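Local coordinates for hypothetical protein (Chromobacterium violaceum, PDB 2O3I) that is of unknown function but carries the N- and C-terminal domains of the S-Me-THD-like (DUF917) family, at residues A229-R234 and R252-I257; K240-E245 and G328-S333; E245-F250 and S321-G326. The protein carries 2 engineered substitutions. All blocks are in the same frame, centred on the assembly; numbering follows the deposited sequence.

Interaction 1: A229-R234 and R252-I257; sequences ALKLGR and RRELDI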
# COMPACT_ATOMS: atom_id res chain seq x y z
N ALA A 229 34.77 0.28 -1.44
CA ALA A 229 34.27 1.36 -0.60
C ALA A 229 35.12 1.45 0.66
O ALA A 229 35.43 2.54 1.13
CB ALA A 229 32.81 1.12 -0.23
N LEU A 230 35.50 0.29 1.19
CA LEU A 230 36.33 0.22 2.39
C LEU A 230 37.76 0.70 2.14
O LEU A 230 38.34 1.39 2.98
CB LEU A 230 36.36 -1.22 2.92
CG LEU A 230 37.25 -1.49 4.14
CD1 LEU A 230 36.74 -0.70 5.35
CD2 LEU A 230 37.29 -2.99 4.43
N LYS A 231 38.33 0.35 1.00
CA LYS A 231 39.69 0.77 0.68
C LYS A 231 39.77 2.28 0.53
O LYS A 231 40.73 2.91 1.01
CB LYS A 231 40.18 0.07 -0.59
CG LYS A 231 41.63 0.40 -0.94
CD LYS A 231 42.15 -0.46 -2.07
CE LYS A 231 43.57 -0.06 -2.45
NZ LYS A 231 44.02 -0.81 -3.66
N LEU A 232 38.78 2.88 -0.13
CA LEU A 232 38.78 4.33 -0.31
C LEU A 232 38.58 5.03 1.04
O LEU A 232 39.24 6.03 1.35
CB LEU A 232 37.68 4.76 -1.28
CG LEU A 232 37.34 6.25 -1.31
CD1 LEU A 232 38.56 7.06 -1.72
CD2 LEU A 232 36.19 6.51 -2.28
N GLY A 233 37.65 4.49 1.82
CA GLY A 233 37.35 5.05 3.13
C GLY A 233 38.56 5.08 4.03
O GLY A 233 38.80 6.06 4.73
N ARG A 234 39.33 4.00 4.02
CA ARG A 234 40.53 3.92 4.83
C ARG A 234 41.50 5.03 4.43
O ARG A 234 42.10 5.68 5.29
CB ARG A 234 41.20 2.55 4.67
CG ARG A 234 40.53 1.46 5.50
CD ARG A 234 41.08 0.07 5.20
NE ARG A 234 40.54 -0.91 6.14
CZ ARG A 234 40.74 -2.22 6.07
NH1 ARG A 234 41.48 -2.73 5.09
NH2 ARG A 234 40.22 -3.03 6.98
N ARG A 252 42.42 6.29 -9.79
CA ARG A 252 43.07 5.71 -10.95
C ARG A 252 44.11 4.66 -10.60
O ARG A 252 44.07 3.53 -11.11
CB ARG A 252 43.72 6.82 -11.78
CG ARG A 252 44.30 6.35 -13.10
CD ARG A 252 45.00 7.48 -13.84
NE ARG A 252 46.13 8.02 -13.08
CZ ARG A 252 46.08 9.10 -12.30
NH1 ARG A 252 44.95 9.78 -12.16
NH2 ARG A 252 47.17 9.49 -11.65
N ARG A 253 45.04 5.02 -9.71
CA ARG A 253 46.12 4.13 -9.29
C ARG A 253 45.73 3.00 -8.33
O ARG A 253 46.24 1.89 -8.44
CB ARG A 253 47.24 4.96 -8.66
CG ARG A 253 47.78 6.05 -9.57
CD ARG A 253 48.77 6.95 -8.84
NE ARG A 253 49.19 8.08 -9.67
CZ ARG A 253 49.84 9.15 -9.21
NH1 ARG A 253 50.16 9.23 -7.92
NH2 ARG A 253 50.17 10.13 -10.04
N GLU A 254 44.85 3.28 -7.38
CA GLU A 254 44.45 2.28 -6.40
C GLU A 254 43.17 1.49 -6.68
O GLU A 254 43.05 0.35 -6.24
CB GLU A 254 44.34 2.92 -5.01
CG GLU A 254 45.67 3.41 -4.46
CD GLU A 254 46.61 2.27 -4.13
OE1 GLU A 254 47.77 2.55 -3.77
OE2 GLU A 254 46.20 1.09 -4.23
N LEU A 255 42.22 2.08 -7.40
CA LEU A 255 40.98 1.37 -7.70
C LEU A 255 40.74 1.22 -9.20
O LEU A 255 39.71 0.69 -9.62
CB LEU A 255 39.80 2.09 -7.04
CG LEU A 255 39.88 2.19 -5.51
CD1 LEU A 255 38.80 3.13 -4.99
CD2 LEU A 255 39.75 0.81 -4.89
N ASP A 256 41.69 1.68 -10.01
CA ASP A 256 41.57 1.58 -11.45
C ASP A 256 40.27 2.21 -11.96
O ASP A 256 39.53 1.60 -12.74
CB ASP A 256 41.67 0.10 -11.86
CG ASP A 256 41.78 -0.09 -13.36
OD1 ASP A 256 42.60 0.60 -14.00
OD2 ASP A 256 41.06 -0.95 -13.91
N ILE A 257 39.99 3.41 -11.48
CA ILE A 257 38.79 4.15 -11.88
C ILE A 257 39.22 5.50 -12.43
O ILE A 257 39.89 6.28 -11.75
CB ILE A 257 37.84 4.38 -10.67
CG1 ILE A 257 37.23 3.05 -10.23
CG2 ILE A 257 36.73 5.36 -11.05
CD1 ILE A 257 36.37 3.14 -8.97
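Leu232, well inside one helix, and Leu255, in the last turn of the next, bring their CA atoms to 8.3 Å apart, so side chains have to fill the interval. Leu255 does most of this from its side, and its two methyl branches have different partners. CD1 of Leu255 lies 4.2 Å from CB of Leu232, while CD2 of Leu255 rests against the aliphatic stem of Lys231, 3.9 Å from its CD. Lys231 and Leu255 run past one another in opposite directions, so CD of the lysine passes CD2 of the leucine and the far end goes on to a polar group. The two helices, 225-237 and 244-255, follow each other in sequence, and the contact ties the middle of the first to the C-terminal turn of the second. Phe20, from a loop, and Phe250 also touch Leu255, extending the apolar side inward, where Leu232 meets Phe19 of helix 10-19. Leucine suits both places: the fork of Leu255 serves two neighbours at once, and buried Leu232 reaches both Phe19 and Phe250. Lys231 suits the outer margin, because its stem is apolar and its tip charged. With chi1 at -177° the lysine leaves the helix away from its own N, and its extended chain carries the ammonium across to Glu254. NZ of Lys231 grips this residue twice: a salt bridge of 2.9 Å to OE2 of Glu254 and a hydrogen bond of 3.0 Å to the backbone O of Glu254. The carboxylate oxygen is met on its anti side, 23° out of the carboxylate plane. Glu254 folds at its second torsion (chi2 -68°), which helps bring OE2 to the same ammonium as its own carbonyl. A positive charge here probably also interacts favourably with the negative end of the helix dipole.

Interaction 2: K240-E245 and G328-S333; sequences KVKTAE and GQHVFS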
# COMPACT_ATOMS: atom_id res chain seq x y z
N LYS A 240 44.99 10.58 3.41
CA LYS A 240 45.85 10.42 2.25
C LYS A 240 45.32 11.11 1.00
O LYS A 240 46.00 11.17 -0.02
CB LYS A 240 46.07 8.93 1.94
CG LYS A 240 46.76 8.13 3.05
CD LYS A 240 46.98 6.68 2.61
CE LYS A 240 47.51 5.80 3.75
NZ LYS A 240 47.66 4.38 3.30
N VAL A 241 44.10 11.62 1.07
CA VAL A 241 43.50 12.30 -0.08
C VAL A 241 42.72 13.53 0.38
O VAL A 241 41.54 13.45 0.75
CB VAL A 241 42.58 11.32 -0.87
CG1 VAL A 241 41.71 10.53 0.08
CG2 VAL A 241 41.73 12.07 -1.87
N LYS A 242 43.40 14.68 0.35
CA LYS A 242 42.83 15.95 0.80
C LYS A 242 42.53 16.94 -0.33
O LYS A 242 42.09 18.06 -0.07
CB LYS A 242 43.78 16.60 1.81
CG LYS A 242 44.14 15.74 3.02
CD LYS A 242 45.18 16.45 3.88
CE LYS A 242 45.49 15.69 5.16
NZ LYS A 242 44.30 15.59 6.05
N THR A 243 42.78 16.53 -1.56
CA THR A 243 42.53 17.39 -2.72
C THR A 243 41.83 16.60 -3.81
O THR A 243 41.99 15.38 -3.91
CB THR A 243 43.84 17.93 -3.33
OG1 THR A 243 44.65 16.83 -3.75
CG2 THR A 243 44.60 18.77 -2.32
N ALA A 244 41.07 17.31 -4.64
CA ALA A 244 40.36 16.68 -5.74
C ALA A 244 41.34 15.93 -6.64
O ALA A 244 41.06 14.82 -7.09
CB ALA A 244 39.60 17.75 -6.55
N GLU A 245 42.50 16.54 -6.90
CA GLU A 245 43.52 15.92 -7.74
C GLU A 245 44.00 14.62 -7.11
O GLU A 245 44.17 13.61 -7.79
CB GLU A 245 44.71 16.86 -7.90
CG GLU A 245 45.77 16.37 -8.88
CD GLU A 245 46.98 17.28 -8.95
OE1 GLU A 245 46.80 18.52 -8.92
OE2 GLU A 245 48.12 16.77 -9.05
N GLY A 328 39.54 17.48 7.10
CA GLY A 328 38.24 17.07 7.60
C GLY A 328 37.43 16.28 6.59
O GLY A 328 37.96 15.80 5.59
N GLN A 329 36.13 16.15 6.86
CA GLN A 329 35.23 15.42 5.98
C GLN A 329 35.37 15.90 4.55
O GLN A 329 35.14 17.06 4.24
CB GLN A 329 33.78 15.60 6.46
CG GLN A 329 32.78 14.65 5.80
CD GLN A 329 33.19 13.19 5.92
OE1 GLN A 329 33.44 12.69 7.02
NE2 GLN A 329 33.25 12.50 4.79
N HIS A 330 35.75 14.98 3.67
CA HIS A 330 35.95 15.28 2.25
C HIS A 330 34.75 14.89 1.39
O HIS A 330 34.50 15.53 0.36
CB HIS A 330 37.20 14.56 1.74
CG HIS A 330 38.45 14.93 2.47
ND1 HIS A 330 38.95 16.22 2.50
CD2 HIS A 330 39.32 14.18 3.19
CE1 HIS A 330 40.06 16.25 3.21
NE2 HIS A 330 40.31 15.02 3.64
N VAL A 331 34.03 13.84 1.80
CA VAL A 331 32.88 13.35 1.05
C VAL A 331 31.53 13.56 1.75
O VAL A 331 31.39 13.36 2.96
CB VAL A 331 33.05 11.85 0.69
CG1 VAL A 331 34.34 11.65 -0.07
CG2 VAL A 331 33.03 10.98 1.96
N PHE A 332 30.53 13.95 0.97
CA PHE A 332 29.21 14.23 1.49
C PHE A 332 28.11 13.78 0.54
O PHE A 332 28.26 13.85 -0.68
CB PHE A 332 29.02 15.74 1.70
CG PHE A 332 29.89 16.34 2.75
CD1 PHE A 332 29.39 16.58 4.03
CD2 PHE A 332 31.20 16.72 2.45
CE1 PHE A 332 30.18 17.19 5.00
CE2 PHE A 332 32.00 17.33 3.41
CZ PHE A 332 31.49 17.57 4.69
N SER A 333 27.00 13.33 1.11
CA SER A 333 25.84 12.96 0.30
C SER A 333 25.07 14.28 0.32
O SER A 333 25.35 15.15 1.15
CB SER A 333 25.00 11.88 0.98
OG SER A 333 24.32 12.41 2.11
O HOH W 1 41.80 14.45 6.05
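His330 and the Val241-Lys242 backbone meet by van der Waals contact, with a carbonyl oxygen over the ring. This oxygen, O of Val241, lies over one face of the imidazole, toward its rim and 3.4 Å from CD2 of His330. The carbonyl O of Gly328 sits above the centre of the opposite face, so the ring is held between two oxygens, a setting that would favour any positive character it has. Lys242 adds van der Waals contact as its chain passes the ring at a slant: its CA is 3.7 Å from CE1 of His330, and its CG is 3.9 Å from NE2.

The polar link is indirect. One water lies 2.7 Å from NZ of Lys242, whose hydrogen bond it accepts, and 2.9 Å from NE2 of His330. The lysine is extended until its last bond, where a turn (chi4 -64°) sets the ammonium beside the water; the same NZ forms a salt bridge with Glu327. Histidine suits this buried place because its second nitrogen is used as well: ND1 bonds to the backbone O of Val324.

The loop after strand 319-324 is thus fastened to the entry of helix 244-255. The His330 ring meets Phe323 of that strand almost parallel, and Val241 packs toward Leu236 of helix 225-237.

Interaction 3: E245-F250 and S321-G326; sequences EAMLDF and SYFVEG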
# COMPACT_ATOMS: atom_id res chain seq x y z
N GLU A 245 42.50 16.54 -6.90
CA GLU A 245 43.52 15.92 -7.74
C GLU A 245 44.00 14.62 -7.11
O GLU A 245 44.17 13.61 -7.79
CB GLU A 245 44.71 16.86 -7.90
CG GLU A 245 45.77 16.37 -8.88
CD GLU A 245 46.98 17.28 -8.95
OE1 GLU A 245 46.80 18.52 -8.92
OE2 GLU A 245 48.12 16.77 -9.05
N ALA A 246 44.21 14.64 -5.80
CA ALA A 246 44.65 13.45 -5.08
C ALA A 246 43.58 12.37 -5.15
O ALA A 246 43.89 11.18 -5.20
CB ALA A 246 44.96 13.79 -3.63
N MSE A 247 42.31 12.77 -5.14
CA MSE A 247 41.22 11.80 -5.20
C MSE A 247 41.26 11.08 -6.54
O MSE A 247 41.17 9.85 -6.60
CB MSE A 247 39.86 12.50 -5.01
CG MSE A 247 38.65 11.62 -5.28
SE MSE A 247 38.62 9.95 -4.26
CE MSE A 247 37.41 10.50 -2.85
N LEU A 248 41.41 11.85 -7.61
CA LEU A 248 41.48 11.28 -8.95
C LEU A 248 42.71 10.37 -9.08
O LEU A 248 42.65 9.31 -9.69
CB LEU A 248 41.55 12.38 -10.01
CG LEU A 248 40.30 13.27 -10.12
CD1 LEU A 248 40.60 14.41 -11.07
CD2 LEU A 248 39.11 12.46 -10.60
N ASP A 249 43.83 10.80 -8.49
CA ASP A 249 45.03 9.99 -8.54
C ASP A 249 44.76 8.64 -7.86
O ASP A 249 45.02 7.59 -8.45
CB ASP A 249 46.20 10.71 -7.86
CG ASP A 249 46.76 11.86 -8.70
OD1 ASP A 249 46.23 12.11 -9.80
OD2 ASP A 249 47.73 12.52 -8.26
N PHE A 250 44.23 8.69 -6.64
CA PHE A 250 43.92 7.48 -5.87
C PHE A 250 42.99 6.54 -6.63
O PHE A 250 43.23 5.33 -6.73
CB PHE A 250 43.28 7.83 -4.52
CG PHE A 250 43.02 6.64 -3.63
CD1 PHE A 250 44.03 6.13 -2.82
CD2 PHE A 250 41.78 6.00 -3.63
CE1 PHE A 250 43.81 5.01 -2.02
CE2 PHE A 250 41.56 4.88 -2.84
CZ PHE A 250 42.57 4.38 -2.04
N SER A 321 29.87 13.13 -7.77
CA SER A 321 30.21 13.24 -6.35
C SER A 321 31.04 14.46 -6.00
O SER A 321 31.87 14.91 -6.79
CB SER A 321 30.96 11.98 -5.89
OG SER A 321 30.14 10.84 -6.01
N TYR A 322 30.83 14.96 -4.80
CA TYR A 322 31.54 16.13 -4.33
C TYR A 322 32.83 15.73 -3.62
O TYR A 322 32.97 14.59 -3.14
CB TYR A 322 30.69 16.92 -3.32
CG TYR A 322 29.27 17.19 -3.75
CD1 TYR A 322 28.98 17.99 -4.85
CD2 TYR A 322 28.20 16.63 -3.04
CE1 TYR A 322 27.67 18.23 -5.24
CE2 TYR A 322 26.89 16.86 -3.42
CZ TYR A 322 26.63 17.65 -4.52
OH TYR A 322 25.33 17.85 -4.93
N PHE A 323 33.77 16.66 -3.59
CA PHE A 323 35.01 16.48 -2.87
C PHE A 323 35.36 17.83 -2.27
O PHE A 323 35.66 18.79 -2.99
CB PHE A 323 36.16 15.97 -3.73
CG PHE A 323 37.39 15.64 -2.92
CD1 PHE A 323 38.28 16.65 -2.53
CD2 PHE A 323 37.59 14.35 -2.43
CE1 PHE A 323 39.33 16.38 -1.65
CE2 PHE A 323 38.65 14.07 -1.55
CZ PHE A 323 39.51 15.09 -1.15
N VAL A 324 35.30 17.90 -0.95
CA VAL A 324 35.62 19.12 -0.25
C VAL A 324 37.08 19.06 0.20
O VAL A 324 37.44 18.28 1.08
CB VAL A 324 34.69 19.31 0.96
CG1 VAL A 324 34.84 20.72 1.53
CG2 VAL A 324 33.25 19.04 0.55
N GLU A 325 37.91 19.88 -0.43
CA GLU A 325 39.33 19.92 -0.11
C GLU A 325 39.58 20.54 1.26
O GLU A 325 38.69 21.19 1.84
CB GLU A 325 40.07 20.70 -1.19
CG GLU A 325 40.02 20.04 -2.56
CD GLU A 325 40.84 20.77 -3.60
OE1 GLU A 325 41.11 20.18 -4.67
OE2 GLU A 325 41.23 21.94 -3.35
N GLY A 326 40.78 20.34 1.78
CA GLY A 326 41.14 20.88 3.08
C GLY A 326 41.36 19.79 4.11
O GLY A 326 41.81 18.70 3.78
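Phe323 turns one edge of its ring into the curl of Met247, a selenomethionine in this crystal. CB and CG of Met247 pass beneath the CD2-CE2 rim on one side of the ring, 3.9 and 4.1 Å from CD2 of Phe323, and the terminal methyl CE of Met247 curls round to meet the edge near the ring plane, also 3.9 Å from that CD2. The bends that permit this come at chi2 (55°) and chi3 (99°), which fold the chain back instead of letting it run straight out from the helix. A long, flexible, unbranched side chain is well suited to mould itself to a flat ring in this way. The first torsion of Phe323 (chi1 -174°) swings the ring out toward the helix, where a flat, rigid aromatic can fill the space left between the two backbones, the CA atoms of Met247 and Phe323 being 8.1 Å apart.

Another edge of the ring is lined, in plane, by CG of Glu325. From there the glutamate extends toward the start of the helix, where its OE1 accepts a hydrogen bond from the backbone N of Ala244. Its approach to Glu245 is looser, 4.5 Å from OE1 of Glu325 to N of Glu245. An acidic group fits here, since the first turn of a helix has amides without carbonyl partners and the positive end of the helix dipole would probably favour it. Thr243, the N-cap, serves the same turn by bonding to Ala246 N.

Helix 244-255 in this way lies against the antiparallel sheet: strand 319-324 pairs with strand 352-358, whose Ile356 also touches Met247, and Leu232 of helix 225-237 packs on Met247 as well.

In the fold
All three contacts use helix 244-255 and lie within the C-terminal family region. Interaction 1 joins the helix's last turn to helix 225-237 and grades from a buried leucine to an exposed ion pair. Interactions 2 and 3 sit at its start, their centres about 5 Å apart, and share Glu245; interaction 2 is the more buried and relies on ring-to-carbonyl contact and a bridging water, whereas interaction 3 combines an apolar methionine-phenylalanine contact with, separately, a carboxylate at the helix start. They merge directly, with Val241 O 3.2 Å from CZ of Phe323. Interaction 1 meets interaction 3 through Leu232 CD1, 3.8 Å from Met247 CE, making one apolar layer continuous from helix pair to sheet.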